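Local coordinates for protein proline dehydrogenase (Bradyrhizobium japonicum USDA 110, PDB 3HAZ) that probably oxidises proline to glutamate in two steps, pairing an FAD-dependent proline dehydrogenase with an NAD-dependent aldehyde dehydrogenase in one chain, at residues N5-F10 / I324-A329; F10-A15 / Q317-A322; L77-E82 / K112-L117; H168-E173 / A444-H449. All blocks are in the same frame, centred on the assembly; numbering follows the deposited sequence.

How the contacts relate
Contacts 1 and 2 are neighbours, their centres 12 Å apart: the N-terminal loop runs along helix 320-333 and the turn before it, and Phe10 belongs to both. Contacts 3 and 4 form a second pair, 13 Å apart between centres, joined where Glu82 OE2 of 77-82 lies 2.7 Å from His449 NE2 of 444-449, a probable hydrogen bond. The two pairs are remote from each other, contacts 2 and 4 being about 22 Å apart at their nearest atoms. Each pair has one member near the FAD of the proline dehydrogenase barrel: the side chains of Lys318 in contact 2 and Pro445 in contact 4 each lie about 9 Å from the cofactor.

Contact 1: residues N5-F10 / I324-A329; sequences NIPPPF and IDYVDA
The ring of Tyr326 carries Phe10 CB over one face, a CH-pi contact with 4.2 Å from Phe10 CB to the ring centroid, and takes Pro8 O in its plane at the edge, 3.3 Å from Tyr326 CE1. The Phe10 ring turns its own edge toward the tyrosine face in an offset edge-to-face pair, planes 71° apart, and Phe10 CD1 reaches back to Tyr326 CB. With CG anti to the backbone N (chi1 177°), Tyr326 extends its ring from the helix to the proline-rich loop. Helix 320-333 follows strand 309-314 in the proline dehydrogenase barrel, and the N-terminal loop lies along its outside; helix 287-298 adds Leu291 against both aromatic side chains. Pro7, whose compact ring suits a place beside an aromatic, sets CB 3.9 Å from Tyr326 CE1, while its CG meets Ala329 CB at 4.0 Å, where the small alanine lets the loop come close. No direct hydrogen bond crosses; prolines 7 to 9 have no N-H to give, and water makes the polar links. One molecule joins Tyr326 OH to Pro7 O, a second joins the same hydroxyl to Phe10 N, and a third donates to both Asn5 O and Ala329 O.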
loop_
_atom_site.group_PDB
_atom_site.type_symbol
_atom_site.label_atom_id
_atom_site.label_comp_id
_atom_site.label_asym_id
_atom_site.label_seq_id
_atom_site.Cartn_x
_atom_site.Cartn_y
_atom_site.Cartn_z
ATOM N N ASN A 5 37.987 -52.959 6.760
ATOM C CA ASN A 5 36.659 -53.536 6.587
ATOM C C ASN A 5 35.912 -52.969 5.381
ATOM O O ASN A 5 35.944 -51.762 5.133
ATOM C CB ASN A 5 35.811 -53.306 7.844
ATOM C CG ASN A 5 36.527 -53.704 9.120
ATOM O OD1 ASN A 5 37.452 -54.517 9.105
ATOM N ND2 ASN A 5 36.094 -53.133 10.239
ATOM N N ILE A 6 35.240 -53.841 4.635
ATOM C CA ILE A 6 34.288 -53.387 3.629
ATOM C C ILE A 6 33.229 -52.547 4.337
ATOM O O ILE A 6 32.627 -53.002 5.306
ATOM C CB ILE A 6 33.603 -54.570 2.917
ATOM C CG1 ILE A 6 34.619 -55.350 2.075
ATOM C CG2 ILE A 6 32.454 -54.077 2.045
ATOM C CD1 ILE A 6 34.066 -56.627 1.459
ATOM N N PRO A 7 33.015 -51.306 3.871
ATOM C CA PRO A 7 32.030 -50.408 4.483
ATOM C C PRO A 7 30.611 -50.979 4.446
ATOM O O PRO A 7 30.272 -51.723 3.526
ATOM C CB PRO A 7 32.110 -49.156 3.597
ATOM C CG PRO A 7 32.717 -49.657 2.300
ATOM C CD PRO A 7 33.733 -50.639 2.772
ATOM N N PRO A 8 29.787 -50.629 5.444
ATOM C CA PRO A 8 28.375 -51.031 5.489
ATOM C C PRO A 8 27.600 -50.410 4.331
ATOM O O PRO A 8 28.039 -49.400 3.785
ATOM C CB PRO A 8 27.875 -50.438 6.817
ATOM C CG PRO A 8 29.109 -50.111 7.602
ATOM C CD PRO A 8 30.160 -49.779 6.587
ATOM N N PRO A 9 26.462 -51.008 3.955
ATOM C CA PRO A 9 25.652 -50.427 2.881
ATOM C C PRO A 9 25.403 -48.948 3.143
ATOM O O PRO A 9 25.036 -48.585 4.257
ATOM C CB PRO A 9 24.349 -51.218 2.966
ATOM C CG PRO A 9 24.768 -52.553 3.506
ATOM C CD PRO A 9 25.896 -52.271 4.461
ATOM N N PHE A 10 25.614 -48.111 2.132
ATOM C CA PHE A 10 25.499 -46.664 2.296
ATOM C C PHE A 10 24.100 -46.235 2.744
ATOM O O PHE A 10 23.097 -46.656 2.165
ATOM C CB PHE A 10 25.872 -45.964 0.992
ATOM C CG PHE A 10 25.942 -44.469 1.099
ATOM C CD1 PHE A 10 27.049 -43.854 1.659
ATOM C CD2 PHE A 10 24.917 -43.681 0.615
ATOM C CE1 PHE A 10 27.123 -42.474 1.744
ATOM C CE2 PHE A 10 24.984 -42.298 0.695
ATOM C CZ PHE A 10 26.087 -41.696 1.263
ATOM N N ILE A 324 31.841 -39.805 -0.800
ATOM C CA ILE A 324 33.288 -39.806 -0.972
ATOM C C ILE A 324 33.963 -40.654 0.109
ATOM O O ILE A 324 34.861 -41.440 -0.186
ATOM C CB ILE A 324 33.846 -38.377 -0.997
ATOM C CG1 ILE A 324 33.387 -37.664 -2.270
ATOM C CG2 ILE A 324 35.371 -38.386 -0.923
ATOM C CD1 ILE A 324 33.797 -36.205 -2.339
ATOM N N ASP A 325 33.510 -40.515 1.354
ATOM C CA ASP A 325 34.023 -41.349 2.443
ATOM C C ASP A 325 33.808 -42.827 2.131
ATOM O O ASP A 325 34.691 -43.653 2.350
ATOM C CB ASP A 325 33.324 -41.022 3.765
ATOM C CG ASP A 325 33.676 -39.640 4.298
ATOM O OD1 ASP A 325 34.729 -39.087 3.916
ATOM O OD2 ASP A 325 32.899 -39.114 5.122
ATOM N N TYR A 326 32.616 -43.145 1.634
ATOM C CA TYR A 326 32.234 -44.518 1.323
ATOM C C TYR A 326 33.090 -45.083 0.193
ATOM O O TYR A 326 33.563 -46.223 0.259
ATOM C CB TYR A 326 30.744 -44.579 0.947
ATOM C CG TYR A 326 30.260 -45.948 0.524
ATOM C CD1 TYR A 326 29.827 -46.876 1.464
ATOM C CD2 TYR A 326 30.231 -46.311 -0.816
ATOM C CE1 TYR A 326 29.380 -48.126 1.082
ATOM C CE2 TYR A 326 29.789 -47.558 -1.208
ATOM C CZ TYR A 326 29.367 -48.464 -0.254
ATOM O OH TYR A 326 28.928 -49.709 -0.646
ATOM N N VAL A 327 33.289 -44.279 -0.842
ATOM C CA VAL A 327 34.082 -44.700 -1.983
ATOM C C VAL A 327 35.535 -44.938 -1.580
ATOM O O VAL A 327 36.154 -45.913 -2.013
ATOM C CB VAL A 327 34.001 -43.683 -3.145
ATOM C CG1 VAL A 327 34.985 -44.054 -4.248
ATOM C CG2 VAL A 327 32.586 -43.636 -3.692
ATOM N N ASP A 328 36.074 -44.062 -0.737
ATOM C CA ASP A 328 37.446 -44.235 -0.262
ATOM C C ASP A 328 37.602 -45.520 0.554
ATOM O O ASP A 328 38.563 -46.263 0.371
ATOM C CB ASP A 328 37.905 -43.036 0.571
ATOM C CG ASP A 328 39.392 -43.095 0.895
ATOM O OD1 ASP A 328 40.198 -43.233 -0.052
ATOM O OD2 ASP A 328 39.750 -43.010 2.090
ATOM N N ALA A 329 36.662 -45.768 1.461
ATOM C CA ALA A 329 36.695 -46.978 2.278
ATOM C C ALA A 329 36.605 -48.218 1.398
ATOM O O ALA A 329 37.250 -49.233 1.655
ATOM C CB ALA A 329 35.565 -46.961 3.284
HETATM O O HOH W 1 37.828 -49.751 4.312
HETATM O O HOH W 2 29.337 -51.755 1.018
HETATM O O HOH W 3 26.219 -49.347 -0.484
#

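Contact 2: residues F10-A15 / Q317-A322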
loop_
_atom_site.group_PDB
_atom_site.type_symbol
_atom_site.label_atom_id
_atom_site.label_comp_id
_atom_site.label_asym_id
_atom_site.label_seq_id
_atom_site.Cartn_x
_atom_site.Cartn_y
_atom_site.Cartn_z
ATOM N N PHE A 10 25.614 -48.111 2.132
ATOM C CA PHE A 10 25.499 -46.664 2.296
ATOM C C PHE A 10 24.100 -46.235 2.744
ATOM O O PHE A 10 23.097 -46.656 2.165
ATOM C CB PHE A 10 25.872 -45.964 0.992
ATOM C CG PHE A 10 25.942 -44.469 1.099
ATOM C CD1 PHE A 10 27.049 -43.854 1.659
ATOM C CD2 PHE A 10 24.917 -43.681 0.615
ATOM C CE1 PHE A 10 27.123 -42.474 1.744
ATOM C CE2 PHE A 10 24.984 -42.298 0.695
ATOM C CZ PHE A 10 26.087 -41.696 1.263
ATOM N N THR A 11 24.034 -45.380 3.763
ATOM C CA THR A 11 22.750 -44.962 4.312
ATOM C C THR A 11 22.778 -43.590 5.009
ATOM O O THR A 11 22.239 -43.426 6.103
ATOM C CB THR A 11 22.190 -46.037 5.281
ATOM O OG1 THR A 11 20.954 -45.584 5.846
ATOM C CG2 THR A 11 23.181 -46.328 6.400
ATOM N N ALA A 12 23.390 -42.602 4.364
ATOM C CA ALA A 12 23.420 -41.241 4.903
ATOM C C ALA A 12 22.025 -40.614 4.942
ATOM O O ALA A 12 21.158 -40.973 4.141
ATOM C CB ALA A 12 24.363 -40.369 4.084
ATOM N N PRO A 13 21.803 -39.674 5.878
ATOM C CA PRO A 13 20.521 -38.958 5.937
ATOM C C PRO A 13 20.210 -38.275 4.607
ATOM O O PRO A 13 21.073 -37.601 4.043
ATOM C CB PRO A 13 20.750 -37.920 7.043
ATOM C CG PRO A 13 21.788 -38.555 7.929
ATOM C CD PRO A 13 22.709 -39.274 6.969
ATOM N N TYR A 14 18.980 -38.451 4.133
ATOM C CA TYR A 14 18.592 -38.082 2.775
ATOM C C TYR A 14 18.581 -36.580 2.523
ATOM O O TYR A 14 19.089 -36.115 1.505
ATOM C CB TYR A 14 17.209 -38.661 2.456
ATOM C CG TYR A 14 16.933 -38.851 0.979
ATOM C CD1 TYR A 14 17.511 -39.906 0.274
ATOM C CD2 TYR A 14 16.090 -37.984 0.291
ATOM C CE1 TYR A 14 17.256 -40.093 -1.072
ATOM C CE2 TYR A 14 15.831 -38.162 -1.056
ATOM C CZ TYR A 14 16.417 -39.219 -1.732
ATOM O OH TYR A 14 16.161 -39.403 -3.072
ATOM N N ALA A 15 17.989 -35.824 3.442
ATOM C CA ALA A 15 17.795 -34.391 3.234
ATOM C C ALA A 15 18.048 -33.563 4.490
ATOM O O ALA A 15 17.131 -32.932 5.009
ATOM C CB ALA A 15 16.384 -34.123 2.715
ATOM N N GLN A 317 24.285 -32.766 -4.144
ATOM C CA GLN A 317 23.606 -33.535 -3.100
ATOM C C GLN A 317 24.267 -33.313 -1.750
ATOM O O GLN A 317 25.494 -33.288 -1.641
ATOM C CB GLN A 317 23.615 -35.029 -3.420
ATOM C CG GLN A 317 22.831 -35.422 -4.657
ATOM C CD GLN A 317 22.299 -36.839 -4.559
ATOM O OE1 GLN A 317 21.742 -37.233 -3.533
ATOM N NE2 GLN A 317 22.452 -37.609 -5.631
ATOM N N LYS A 318 23.447 -33.160 -0.718
ATOM C CA LYS A 318 23.959 -33.001 0.633
ATOM C C LYS A 318 24.756 -34.231 1.073
ATOM O O LYS A 318 25.661 -34.124 1.899
ATOM C CB LYS A 318 22.806 -32.706 1.597
ATOM C CG LYS A 318 21.912 -31.547 1.130
ATOM C CD LYS A 318 20.685 -31.385 2.025
ATOM C CE LYS A 318 19.826 -30.194 1.579
ATOM N NZ LYS A 318 18.474 -30.186 2.240
ATOM N N ARG A 319 24.441 -35.389 0.496
ATOM C CA ARG A 319 25.137 -36.636 0.841
ATOM C C ARG A 319 26.502 -36.792 0.167
ATOM O O ARG A 319 27.206 -37.768 0.412
ATOM C CB ARG A 319 24.269 -37.854 0.501
ATOM C CG ARG A 319 23.045 -38.037 1.396
ATOM C CD ARG A 319 22.163 -39.175 0.894
ATOM N NE ARG A 319 21.609 -38.883 -0.425
ATOM C CZ ARG A 319 20.895 -39.740 -1.149
ATOM N NH1 ARG A 319 20.640 -40.957 -0.683
ATOM N NH2 ARG A 319 20.439 -39.378 -2.342
ATOM N N ALA A 320 26.879 -35.832 -0.670
ATOM C CA ALA A 320 28.082 -35.974 -1.499
ATOM C C ALA A 320 29.350 -36.312 -0.704
ATOM O O ALA A 320 30.095 -37.226 -1.068
ATOM C CB ALA A 320 28.293 -34.727 -2.344
ATOM N N SER A 321 29.598 -35.579 0.377
ATOM C CA SER A 321 30.812 -35.792 1.158
ATOM C C SER A 321 30.858 -37.203 1.757
ATOM O O SER A 321 31.928 -37.813 1.850
ATOM C CB SER A 321 30.947 -34.732 2.258
ATOM O OG SER A 321 32.223 -34.806 2.876
ATOM N N ALA A 322 29.697 -37.715 2.155
ATOM C CA ALA A 322 29.601 -39.057 2.723
ATOM C C ALA A 322 29.817 -40.136 1.660
ATOM O O ALA A 322 30.371 -41.198 1.944
ATOM C CB ALA A 322 28.253 -39.247 3.419
HETATM O O HOH W 4 21.266 -42.255 1.735
HETATM O O HOH W 5 21.318 -36.032 -0.385
#
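Lys318 runs extended past Ala15, and its ammonium is held beyond the pair of segments by Asp18 and the carbonyls of Pro16 and Tyr363. Arg319 dominates, steadied from its own segment by Gln317, whose OE1 takes Arg319 NH2 on an in-plane lone pair, 2.8 Å from NH2 to OE1. Arg319 CG lies 3.3 Å from Pro13 O and packs on Ala12 CB; a bend at chi3 (-64°) then brings the guanidinium against the CD1-CE1 side of Tyr14, with Tyr14 CD1 over one guanidinium face, 3.4 Å from Arg319 NH1, and the planes 56° apart. NH1 reaches Ala12 O through a water lying in plane at the guanidinium edge, and NE gives to a second water, which lies 2.9 Å from Tyr14 O. With an alanine here, Gln317 OE1 would probably be left without this donor and Tyr14 without the guanidinium packed against it. Ala322, small enough to admit an aromatic, puts CB 3.8 Å from Phe10 CE1, and its O lies near the plane of that ring at the edge. The type I turn Gln317-Ala320, leading from strand 309-314 into helix 320-333, is a beta-alpha connection of the barrel, close to the FAD-binding Gln314.

Contact 3: residues L77-E82 / K112-L117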
loop_
_atom_site.group_PDB
_atom_site.type_symbol
_atom_site.label_atom_id
_atom_site.label_comp_id
_atom_site.label_asym_id
_atom_site.label_seq_id
_atom_site.Cartn_x
_atom_site.Cartn_y
_atom_site.Cartn_z
ATOM N N LEU A 77 14.597 -28.141 -33.490
ATOM C CA LEU A 77 15.497 -27.815 -34.590
ATOM C C LEU A 77 16.680 -28.786 -34.645
ATOM O O LEU A 77 17.149 -29.146 -35.722
ATOM C CB LEU A 77 15.978 -26.366 -34.494
ATOM C CG LEU A 77 14.882 -25.308 -34.657
ATOM C CD1 LEU A 77 15.480 -23.913 -34.625
ATOM C CD2 LEU A 77 14.085 -25.522 -35.936
ATOM N N MET A 78 17.145 -29.217 -33.478
ATOM C CA MET A 78 18.224 -30.201 -33.406
ATOM C C MET A 78 17.783 -31.564 -33.934
ATOM O O MET A 78 18.565 -32.292 -34.548
ATOM C CB MET A 78 18.739 -30.321 -31.968
ATOM C CG MET A 78 19.491 -29.071 -31.488
ATOM S SD MET A 78 20.008 -29.189 -29.762
ATOM C CE MET A 78 21.581 -30.031 -29.929
ATOM N N VAL A 79 16.524 -31.907 -33.683
ATOM C CA VAL A 79 15.955 -33.140 -34.204
ATOM C C VAL A 79 15.837 -33.059 -35.719
ATOM O O VAL A 79 16.214 -33.985 -36.431
ATOM C CB VAL A 79 14.571 -33.427 -33.582
ATOM C CG1 VAL A 79 13.842 -34.531 -34.361
ATOM C CG2 VAL A 79 14.722 -33.810 -32.120
ATOM N N LEU A 80 15.302 -31.948 -36.213
ATOM C CA LEU A 80 15.200 -31.747 -37.649
ATOM C C LEU A 80 16.604 -31.762 -38.270
ATOM O O LEU A 80 16.817 -32.334 -39.338
ATOM C CB LEU A 80 14.493 -30.424 -37.951
ATOM C CG LEU A 80 14.397 -30.034 -39.425
ATOM C CD1 LEU A 80 13.713 -31.142 -40.233
ATOM C CD2 LEU A 80 13.664 -28.713 -39.592
ATOM N N ALA A 81 17.560 -31.132 -37.588
ATOM C CA ALA A 81 18.947 -31.102 -38.050
ATOM C C ALA A 81 19.511 -32.510 -38.245
ATOM O O ALA A 81 20.106 -32.799 -39.281
ATOM C CB ALA A 81 19.830 -30.287 -37.097
ATOM N N GLU A 82 19.312 -33.395 -37.268
ATOM C CA GLU A 82 19.848 -34.755 -37.389
ATOM C C GLU A 82 19.223 -35.519 -38.563
ATOM O O GLU A 82 19.929 -36.170 -39.331
ATOM C CB GLU A 82 19.700 -35.542 -36.081
ATOM C CG GLU A 82 20.244 -36.977 -36.149
ATOM C CD GLU A 82 21.740 -37.034 -36.441
ATOM O OE1 GLU A 82 22.390 -35.972 -36.407
ATOM O OE2 GLU A 82 22.273 -38.135 -36.698
ATOM N N LYS A 112 7.540 -35.945 -38.689
ATOM C CA LYS A 112 8.394 -36.865 -39.444
ATOM C C LYS A 112 9.826 -36.904 -38.912
ATOM O O LYS A 112 10.395 -37.984 -38.725
ATOM C CB LYS A 112 8.396 -36.533 -40.949
ATOM C CG LYS A 112 7.122 -36.956 -41.682
ATOM C CD LYS A 112 6.891 -38.459 -41.572
ATOM C CE LYS A 112 5.668 -38.890 -42.372
ATOM N NZ LYS A 112 5.575 -40.371 -42.492
ATOM N N SER A 113 10.414 -35.736 -38.675
ATOM C CA SER A 113 11.800 -35.689 -38.204
ATOM C C SER A 113 11.959 -36.371 -36.847
ATOM O O SER A 113 12.982 -37.001 -36.585
ATOM C CB SER A 113 12.321 -34.249 -38.131
ATOM O OG SER A 113 11.512 -33.451 -37.277
ATOM N N THR A 114 10.946 -36.252 -35.987
ATOM C CA THR A 114 11.003 -36.897 -34.679
ATOM C C THR A 114 10.784 -38.417 -34.787
ATOM O O THR A 114 11.478 -39.196 -34.124
ATOM C CB THR A 114 10.002 -36.276 -33.666
ATOM O OG1 THR A 114 10.082 -34.843 -33.706
ATOM C CG2 THR A 114 10.315 -36.754 -32.261
ATOM N N ALA A 115 9.824 -38.832 -35.616
ATOM C CA ALA A 115 9.584 -40.261 -35.880
ATOM C C ALA A 115 10.825 -40.929 -36.455
ATOM O O ALA A 115 11.098 -42.105 -36.191
ATOM C CB ALA A 115 8.407 -40.446 -36.846
ATOM N N PHE A 116 11.560 -40.173 -37.265
ATOM C CA PHE A 116 12.804 -40.653 -37.854
ATOM C C PHE A 116 13.739 -41.270 -36.819
ATOM O O PHE A 116 14.441 -42.229 -37.114
ATOM C CB PHE A 116 13.540 -39.517 -38.567
ATOM C CG PHE A 116 14.945 -39.868 -38.969
ATOM C CD1 PHE A 116 15.183 -40.682 -40.069
ATOM C CD2 PHE A 116 16.032 -39.385 -38.247
ATOM C CE1 PHE A 116 16.486 -41.008 -40.449
ATOM C CE2 PHE A 116 17.340 -39.708 -38.622
ATOM C CZ PHE A 116 17.563 -40.523 -39.721
ATOM N N LEU A 117 13.744 -40.715 -35.609
ATOM C CA LEU A 117 14.652 -41.181 -34.560
ATOM C C LEU A 117 14.352 -42.602 -34.084
ATOM O O LEU A 117 15.245 -43.295 -33.591
ATOM C CB LEU A 117 14.647 -40.219 -33.371
ATOM C CG LEU A 117 15.104 -38.786 -33.636
ATOM C CD1 LEU A 117 14.914 -37.938 -32.379
ATOM C CD2 LEU A 117 16.559 -38.748 -34.099
#
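Val79 pushes both methyls toward the 112-117 segment. Its CG1, placed anti to the backbone N (chi1 167°), rests 3.4 Å from Ser113 O and 3.7 Å from Thr114 CA, and both CG1 and CG2 come 4.1 Å from Leu117 CD1. A beta-branched side chain suits this place, since its two short arms can touch helix backbone and a leucine tip at once. Leu453 of helix 452-463 also touches Val79 and Leu117. At Leu80 the two segments come nearest, with 5.2 Å between Leu80 CA and Ser113 CA. Serine is small enough for this: Ser113 CB sits 3.8 Å from Leu80 CA and also meets Leu80 CD1. The hydroxyl of Ser113 is buried but satisfied within its own helix, chiefly by His109 O with Glu110 O also in reach, and Thr114 OG1 likewise bonds to Glu110 O, so polar residues can line an apolar seam. Farther along, the backbone O of Glu82 is 4.4 Å from Phe116 CE2, a more distant approach, while its carboxylate forms a salt bridge with Arg86 and also meets His449. The whole is packing of helix 71-85 against helix 106-115 and the residues just after it, in the region matching the DNA-binding domain family of proline dehydrogenase, well away from the annotated sites.

Contact 4: residues H168-E173 / A444-H449; sequences HFVLGE and APVGSH
Strands 170-172 and 444-448 run side by side in the same direction, their axes 7° apart and 4.9 Å away at closest approach. This is parallel pairing at the proline dehydrogenase barrel, a TIM-barrel relative: strand 440-448 also pairs with 193-196 and 416-420, and the short 170-172 adds to it after helix 151-168. Hydrogen bonds alternate between Val170 and Gly172 on one strand and their neighbours on the other. Pro445 offers CD, not an N-H, to His168 O, 3.1 Å from CD to O, so the bonding begins with Pro445 O, which accepts from Val170 N at 2.8 Å. Gly447 N then gives to Val170 O at 3.1 Å, Gly172 N to Gly447 O at 3.2 Å, and His449 N to Gly172 O at 2.9 Å.

Val170 and Val446 stand on one face of the sheet, where Val170 CB meets Val446 CG2 at 3.9 Å; branched residues suit extended chain. Leu171 lies on the other face. Phe169 CD1 packs on Pro445 CB, and Tyr455 of helix 452-463 touches both residues. With CG anti to the carbonyl carbon (chi1 -68°), the His449 ring lies over the end of strand 170-172, taking Gly172 O over one face, while its NE2 bonds to Glu82 of helix 71-85. A leucine in its place would probably leave Glu82 without this polar partner, breaking the bond between barrel and helix. Beside the ring, the extended Glu173 passes obliquely, its CG 3.7 Å from His449 ND1.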
loop_
_atom_site.group_PDB
_atom_site.type_symbol
_atom_site.label_atom_id
_atom_site.label_comp_id
_atom_site.label_asym_id
_atom_site.label_seq_id
_atom_site.Cartn_x
_atom_site.Cartn_y
_atom_site.Cartn_z
ATOM N N HIS A 168 29.250 -32.213 -32.626
ATOM C CA HIS A 168 29.304 -32.463 -31.186
ATOM C C HIS A 168 28.620 -33.746 -30.736
ATOM O O HIS A 168 28.641 -34.085 -29.555
ATOM C CB HIS A 168 28.762 -31.256 -30.421
ATOM C CG HIS A 168 29.526 -29.999 -30.692
ATOM N ND1 HIS A 168 28.929 -28.761 -30.765
ATOM C CD2 HIS A 168 30.842 -29.799 -30.940
ATOM C CE1 HIS A 168 29.847 -27.848 -31.030
ATOM N NE2 HIS A 168 31.015 -28.453 -31.148
ATOM N N PHE A 169 28.024 -34.461 -31.681
ATOM C CA PHE A 169 27.418 -35.742 -31.369
ATOM C C PHE A 169 27.972 -36.792 -32.317
ATOM O O PHE A 169 28.271 -36.490 -33.465
ATOM C CB PHE A 169 25.898 -35.657 -31.494
ATOM C CG PHE A 169 25.262 -34.740 -30.490
ATOM C CD1 PHE A 169 24.627 -35.253 -29.374
ATOM C CD2 PHE A 169 25.310 -33.369 -30.658
ATOM C CE1 PHE A 169 24.050 -34.416 -28.438
ATOM C CE2 PHE A 169 24.728 -32.525 -29.731
ATOM C CZ PHE A 169 24.098 -33.054 -28.614
ATOM N N VAL A 170 28.129 -38.012 -31.817
ATOM C CA VAL A 170 28.516 -39.148 -32.642
ATOM C C VAL A 170 27.323 -40.109 -32.712
ATOM O O VAL A 170 27.102 -40.908 -31.799
ATOM C CB VAL A 170 29.743 -39.873 -32.057
ATOM C CG1 VAL A 170 30.057 -41.115 -32.876
ATOM C CG2 VAL A 170 30.959 -38.927 -32.006
ATOM N N LEU A 171 26.560 -40.019 -33.798
ATOM C CA LEU A 171 25.241 -40.649 -33.874
ATOM C C LEU A 171 25.100 -41.593 -35.067
ATOM O O LEU A 171 25.765 -41.425 -36.080
ATOM C CB LEU A 171 24.170 -39.564 -33.980
ATOM C CG LEU A 171 23.568 -38.983 -32.694
ATOM C CD1 LEU A 171 24.491 -39.151 -31.503
ATOM C CD2 LEU A 171 23.200 -37.528 -32.897
ATOM N N GLY A 172 24.209 -42.571 -34.939
ATOM C CA GLY A 172 23.885 -43.472 -36.030
ATOM C C GLY A 172 22.561 -44.162 -35.763
ATOM O O GLY A 172 22.033 -44.092 -34.655
ATOM N N GLU A 173 22.018 -44.835 -36.772
ATOM C CA GLU A 173 20.783 -45.584 -36.590
ATOM C C GLU A 173 20.992 -46.746 -35.624
ATOM O O GLU A 173 20.079 -47.137 -34.898
ATOM C CB GLU A 173 20.258 -46.095 -37.929
ATOM C CG GLU A 173 19.722 -45.000 -38.832
ATOM C CD GLU A 173 18.884 -45.548 -39.974
ATOM O OE1 GLU A 173 18.436 -46.713 -39.885
ATOM O OE2 GLU A 173 18.670 -44.807 -40.958
ATOM N N ALA A 444 32.680 -37.359 -25.813
ATOM C CA ALA A 444 31.745 -37.176 -26.914
ATOM C C ALA A 444 30.491 -38.003 -26.660
ATOM O O ALA A 444 30.575 -39.163 -26.242
ATOM C CB ALA A 444 32.402 -37.585 -28.245
ATOM N N PRO A 445 29.313 -37.410 -26.892
ATOM C CA PRO A 445 28.088 -38.204 -26.791
ATOM C C PRO A 445 28.070 -39.200 -27.938
ATOM O O PRO A 445 28.267 -38.799 -29.090
ATOM C CB PRO A 445 26.976 -37.164 -26.971
ATOM C CG PRO A 445 27.638 -35.833 -26.683
ATOM C CD PRO A 445 29.035 -35.995 -27.181
ATOM N N VAL A 446 27.866 -40.475 -27.625
ATOM C CA VAL A 446 27.933 -41.532 -28.628
ATOM C C VAL A 446 26.743 -42.457 -28.482
ATOM O O VAL A 446 26.534 -43.015 -27.409
ATOM C CB VAL A 446 29.204 -42.398 -28.463
ATOM C CG1 VAL A 446 29.208 -43.542 -29.486
ATOM C CG2 VAL A 446 30.476 -41.550 -28.566
ATOM N N GLY A 447 25.970 -42.635 -29.554
ATOM C CA GLY A 447 24.912 -43.627 -29.544
ATOM C C GLY A 447 23.959 -43.660 -30.728
ATOM O O GLY A 447 24.196 -43.045 -31.764
ATOM N N SER A 448 22.859 -44.389 -30.554
ATOM C CA SER A 448 21.829 -44.528 -31.583
ATOM C C SER A 448 20.783 -43.414 -31.543
ATOM O O SER A 448 20.538 -42.814 -30.493
ATOM C CB SER A 448 21.132 -45.879 -31.430
ATOM O OG SER A 448 22.064 -46.925 -31.596
ATOM N N HIS A 449 20.163 -43.150 -32.693
ATOM C CA HIS A 449 19.091 -42.158 -32.784
ATOM C C HIS A 449 17.954 -42.407 -31.779
ATOM O O HIS A 449 17.345 -41.464 -31.272
ATOM C CB HIS A 449 18.501 -42.116 -34.199
ATOM C CG HIS A 449 19.435 -41.574 -35.237
ATOM N ND1 HIS A 449 19.570 -42.142 -36.485
ATOM C CD2 HIS A 449 20.281 -40.515 -35.210
ATOM C CE1 HIS A 449 20.458 -41.459 -37.184
ATOM N NE2 HIS A 449 20.904 -40.467 -36.434
#